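Local coordinates for protein short-chain-enoyl-CoA hydratase (PDB 5Z7R) that catalyses the reversible hydration of crotonyl-CoA, and of hexenoyl-CoA but not longer analogues, in butanoate metabolism, at residues Ser125-Gly136 against Ile162-Ala173. Residues are numbered along the deposited sequence; the frame is centred on the assembly and turned at random.
Sequences SSNARFGQPEVG and IFTAQNIKADEA
Phe130 and Ile168 face each other as a hydrogen-bonded antiparallel pair. Phe130 N gives its hydrogen to Ile168 O at 2.9 Å, in the carbonyl plane, and Ile168 N returns the bond to Phe130 O. On the face that carries the side chains of Phe130 and Ile168, the Phe130 ring lies obliquely against the small methyl of Ala173, CD1 to CB 3.6 Å; Val104, Ala108, Leu178 and Val179 also pack on this residue, apolar surroundings that suit a large hydrocarbon ring. Ala170 opens helix 170-175 directly after Lys169, the N-cap residue. Ala170 CB fits against Ser125 O at 3.7 Å, where a methyl can sit close to the main chain, and Ala170 N reaches Ala128 O in a weak, bent bond.

The face with Arg129 and Lys169 is looser. The two run side by side in the same direction, with Lys169 CE 3.5 Å from Arg129 NH1, and Lys169 CG lies over the guanidinium near its rim. Long aliphatic stems let both residues pack while their like charges stay 4.2 Å apart between NH1 and NZ; Lys169 is exposed and Arg129 partly so.

Within the chain, strand 168-169 is the outermost strand of the smaller, four-stranded sheet of the crotonase fold, antiparallel to strand 129-131. Past strand 129-131 the chain reaches Glu134, by similarity the proton acceptor, and Gln132 packs on Glu114, the likely nucleophile. Between this loop and the end of helix 155-164 a water bridges the backbones: it donates to Gln132 O and Ile162 O and accepts from Val135 N. Val135 CG1 packs on the Ala165 methyl, and Val207 of a second subunit on the same valine. The bare CA of Gly131 lets Asn167 OD1, buried without a partner in the model, approach to 3.5 Å.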
loop_
_atom_site.group_PDB
_atom_site.type_symbol
_atom_site.label_atom_id
_atom_site.label_comp_id
_atom_site.label_asym_id
_atom_site.label_seq_id
_atom_site.Cartn_x
_atom_site.Cartn_y
_atom_site.Cartn_z
ATOM N N SER A 125 -29.659 18.747 3.969
ATOM C CA SER A 125 -30.627 19.849 3.930
ATOM C C SER A 125 -29.969 21.130 4.422
ATOM O O SER A 125 -29.057 21.102 5.248
ATOM C CB SER A 125 -31.939 19.537 4.689
ATOM O OG SER A 125 -31.736 19.264 6.063
ATOM N N SER A 126 -30.423 22.263 3.892
ATOM C CA SER A 126 -29.659 23.510 4.027
ATOM C C SER A 126 -29.410 23.881 5.484
ATOM O O SER A 126 -28.537 24.682 5.775
ATOM C CB SER A 126 -30.328 24.668 3.246
ATOM O OG SER A 126 -31.606 25.002 3.784
ATOM N N ASN A 127 -30.199 23.306 6.384
ATOM C CA ASN A 127 -30.010 23.457 7.834
ATOM C C ASN A 127 -28.898 22.593 8.435
ATOM O O ASN A 127 -28.419 22.903 9.512
ATOM C CB ASN A 127 -31.325 23.204 8.591
ATOM C CG ASN A 127 -31.778 21.747 8.552
ATOM O OD1 ASN A 127 -32.061 21.152 9.601
ATOM N ND2 ASN A 127 -31.862 21.167 7.359
ATOM N N ALA A 128 -28.471 21.536 7.743
ATOM C CA ALA A 128 -27.471 20.629 8.325
ATOM C C ALA A 128 -26.206 21.358 8.732
ATOM O O ALA A 128 -25.889 22.409 8.204
ATOM C CB ALA A 128 -27.161 19.466 7.394
ATOM N N ARG A 129 -25.538 20.809 9.744
ATOM C CA ARG A 129 -24.184 21.210 10.143
ATOM C C ARG A 129 -23.284 19.981 10.300
ATOM O O ARG A 129 -23.750 18.909 10.671
ATOM C CB ARG A 129 -24.214 21.964 11.463
ATOM C CG ARG A 129 -25.115 23.174 11.445
ATOM C CD ARG A 129 -24.734 24.104 12.571
ATOM N NE ARG A 129 -25.136 25.481 12.294
ATOM C CZ ARG A 129 -24.366 26.545 12.507
ATOM N NH1 ARG A 129 -24.839 27.752 12.237
ATOM N NH2 ARG A 129 -23.121 26.414 12.976
ATOM N N PHE A 130 -21.995 20.136 10.019
ATOM C CA PHE A 130 -21.045 19.020 10.118
ATOM C C PHE A 130 -19.905 19.444 10.991
ATOM O O PHE A 130 -19.578 20.615 11.056
ATOM C CB PHE A 130 -20.502 18.579 8.752
ATOM C CG PHE A 130 -21.540 18.033 7.844
ATOM C CD1 PHE A 130 -22.399 18.880 7.167
ATOM C CD2 PHE A 130 -21.685 16.680 7.672
ATOM C CE1 PHE A 130 -23.366 18.368 6.322
ATOM C CE2 PHE A 130 -22.655 16.169 6.833
ATOM C CZ PHE A 130 -23.487 17.002 6.157
ATOM N N GLY A 131 -19.306 18.470 11.662
ATOM C CA GLY A 131 -18.223 18.750 12.596
ATOM C C GLY A 131 -17.728 17.549 13.357
ATOM O O GLY A 131 -18.331 16.472 13.306
ATOM N N GLN A 132 -16.612 17.773 14.046
ATOM C CA GLN A 132 -15.915 16.752 14.842
ATOM C C GLN A 132 -15.494 17.402 16.145
ATOM O O GLN A 132 -14.392 17.902 16.254
ATOM C CB GLN A 132 -14.648 16.238 14.135
ATOM C CG GLN A 132 -14.862 15.381 12.896
ATOM C CD GLN A 132 -15.620 14.086 13.142
ATOM O OE1 GLN A 132 -15.702 13.579 14.266
ATOM N NE2 GLN A 132 -16.165 13.530 12.072
ATOM N N PRO A 133 -16.363 17.366 17.166
ATOM C CA PRO A 133 -16.047 18.099 18.398
ATOM C C PRO A 133 -14.951 17.443 19.250
ATOM O O PRO A 133 -14.452 18.061 20.225
ATOM C CB PRO A 133 -17.378 18.093 19.165
ATOM C CG PRO A 133 -18.396 17.504 18.272
ATOM C CD PRO A 133 -17.662 16.687 17.251
ATOM N N GLU A 134 -14.562 16.225 18.868
ATOM C CA GLU A 134 -13.889 15.293 19.787
ATOM C C GLU A 134 -12.740 15.900 20.577
ATOM O O GLU A 134 -12.684 15.767 21.791
ATOM C CB GLU A 134 -13.472 14.039 19.059
ATOM C CG GLU A 134 -14.669 13.152 18.714
ATOM C CD GLU A 134 -15.360 13.455 17.391
ATOM O OE1 GLU A 134 -16.109 12.571 16.889
ATOM O OE2 GLU A 134 -15.161 14.568 16.855
ATOM N N VAL A 135 -11.858 16.625 19.914
ATOM C CA VAL A 135 -10.678 17.170 20.589
ATOM C C VAL A 135 -10.999 18.210 21.692
ATOM O O VAL A 135 -10.185 18.461 22.603
ATOM C CB VAL A 135 -9.659 17.711 19.546
ATOM C CG1 VAL A 135 -10.130 18.999 18.865
ATOM C CG2 VAL A 135 -8.344 17.976 20.234
ATOM N N GLY A 136 -12.176 18.828 21.620
ATOM C CA GLY A 136 -12.652 19.648 22.750
ATOM C C GLY A 136 -12.909 18.831 24.019
ATOM O O GLY A 136 -12.868 19.370 25.130
ATOM N N ILE A 162 -10.835 18.936 12.450
ATOM C CA ILE A 162 -10.527 18.122 13.633
ATOM C C ILE A 162 -9.671 18.826 14.673
ATOM O O ILE A 162 -9.927 18.690 15.863
ATOM C CB ILE A 162 -9.917 16.767 13.254
ATOM C CG1 ILE A 162 -10.954 15.884 12.554
ATOM C CG2 ILE A 162 -9.491 15.999 14.496
ATOM C CD1 ILE A 162 -10.366 14.704 11.762
ATOM N N PHE A 163 -8.671 19.587 14.258
ATOM C CA PHE A 163 -7.871 20.328 15.225
ATOM C C PHE A 163 -8.636 21.471 15.859
ATOM O O PHE A 163 -8.447 21.712 17.046
ATOM C CB PHE A 163 -6.567 20.908 14.654
ATOM C CG PHE A 163 -5.668 19.910 13.987
ATOM C CD1 PHE A 163 -5.778 18.547 14.213
ATOM C CD2 PHE A 163 -4.669 20.351 13.125
ATOM C CE1 PHE A 163 -4.945 17.650 13.550
ATOM C CE2 PHE A 163 -3.830 19.452 12.477
ATOM C CZ PHE A 163 -3.967 18.109 12.688
ATOM N N THR A 164 -9.464 22.196 15.099
ATOM C CA THR A 164 -10.278 23.298 15.675
ATOM C C THR A 164 -11.530 22.810 16.382
ATOM O O THR A 164 -11.952 23.421 17.356
ATOM C CB THR A 164 -10.785 24.328 14.626
ATOM O OG1 THR A 164 -11.704 23.695 13.698
ATOM C CG2 THR A 164 -9.627 24.992 13.887
ATOM N N ALA A 165 -12.137 21.743 15.859
ATOM C CA ALA A 165 -13.422 21.205 16.364
ATOM C C ALA A 165 -14.643 22.084 16.091
ATOM O O ALA A 165 -15.684 21.881 16.694
ATOM C CB ALA A 165 -13.324 20.913 17.845
ATOM N N GLN A 166 -14.523 23.044 15.183
ATOM C CA GLN A 166 -15.605 23.979 14.887
ATOM C C GLN A 166 -16.429 23.393 13.796
ATOM O O GLN A 166 -15.921 22.603 13.020
ATOM C CB GLN A 166 -15.061 25.321 14.448
ATOM C CG GLN A 166 -14.198 26.017 15.492
ATOM C CD GLN A 166 -13.609 27.337 15.004
ATOM O OE1 GLN A 166 -14.070 28.405 15.398
ATOM N NE2 GLN A 166 -12.570 27.269 14.162
ATOM N N ASN A 167 -17.700 23.785 13.735
ATOM C CA ASN A 167 -18.645 23.197 12.793
ATOM C C ASN A 167 -18.708 23.989 11.515
ATOM O O ASN A 167 -18.205 25.087 11.452
ATOM C CB ASN A 167 -20.058 23.103 13.385
ATOM C CG ASN A 167 -20.095 22.275 14.649
ATOM O OD1 ASN A 167 -19.733 21.089 14.647
ATOM N ND2 ASN A 167 -20.507 22.890 15.739
ATOM N N ILE A 168 -19.327 23.410 10.498
ATOM C CA ILE A 168 -19.508 24.090 9.246
ATOM C C ILE A 168 -20.938 23.874 8.803
ATOM O O ILE A 168 -21.557 22.875 9.181
ATOM C CB ILE A 168 -18.523 23.600 8.161
ATOM C CG1 ILE A 168 -18.479 22.077 8.083
ATOM C CG2 ILE A 168 -17.142 24.127 8.466
ATOM C CD1 ILE A 168 -18.178 21.518 6.693
ATOM N N LYS A 169 -21.449 24.807 7.999
ATOM C CA LYS A 169 -22.809 24.704 7.487
ATOM C C LYS A 169 -22.829 23.891 6.230
ATOM O O LYS A 169 -21.803 23.648 5.581
ATOM C CB LYS A 169 -23.394 26.078 7.176
ATOM C CG LYS A 169 -23.551 27.044 8.347
ATOM C CD LYS A 169 -24.550 28.139 7.963
ATOM C CE LYS A 169 -24.787 29.154 9.073
ATOM N NZ LYS A 169 -23.853 30.317 9.014
ATOM N N ALA A 170 -24.032 23.512 5.845
ATOM C CA ALA A 170 -24.217 22.634 4.707
ATOM C C ALA A 170 -23.608 23.171 3.423
ATOM O O ALA A 170 -23.261 22.373 2.530
ATOM C CB ALA A 170 -25.692 22.360 4.500
ATOM N N ASP A 171 -23.489 24.502 3.334
ATOM C CA ASP A 171 -22.937 25.150 2.125
ATOM C C ASP A 171 -21.412 24.973 2.035
ATOM O O ASP A 171 -20.904 24.674 0.968
ATOM C CB ASP A 171 -23.374 26.638 1.968
ATOM C CG ASP A 171 -23.053 27.497 3.177
ATOM O OD1 ASP A 171 -22.582 26.966 4.187
ATOM O OD2 ASP A 171 -23.275 28.721 3.130
ATOM N N GLU A 172 -20.713 25.145 3.160
ATOM C CA GLU A 172 -19.301 24.786 3.259
ATOM C C GLU A 172 -19.137 23.311 2.976
ATOM O O GLU A 172 -18.183 22.888 2.314
ATOM C CB GLU A 172 -18.727 25.043 4.665
ATOM C CG GLU A 172 -17.693 26.160 4.799
ATOM C CD GLU A 172 -16.439 26.010 3.924
ATOM O OE1 GLU A 172 -15.313 26.182 4.438
ATOM O OE2 GLU A 172 -16.572 25.752 2.715
ATOM N N ALA A 173 -20.064 22.520 3.500
ATOM C CA ALA A 173 -19.944 21.085 3.349
ATOM C C ALA A 173 -19.998 20.676 1.885
ATOM O O ALA A 173 -19.259 19.783 1.478
ATOM C CB ALA A 173 -20.990 20.355 4.163
HETATM O O HOH W 1 -11.881 17.160 16.907
#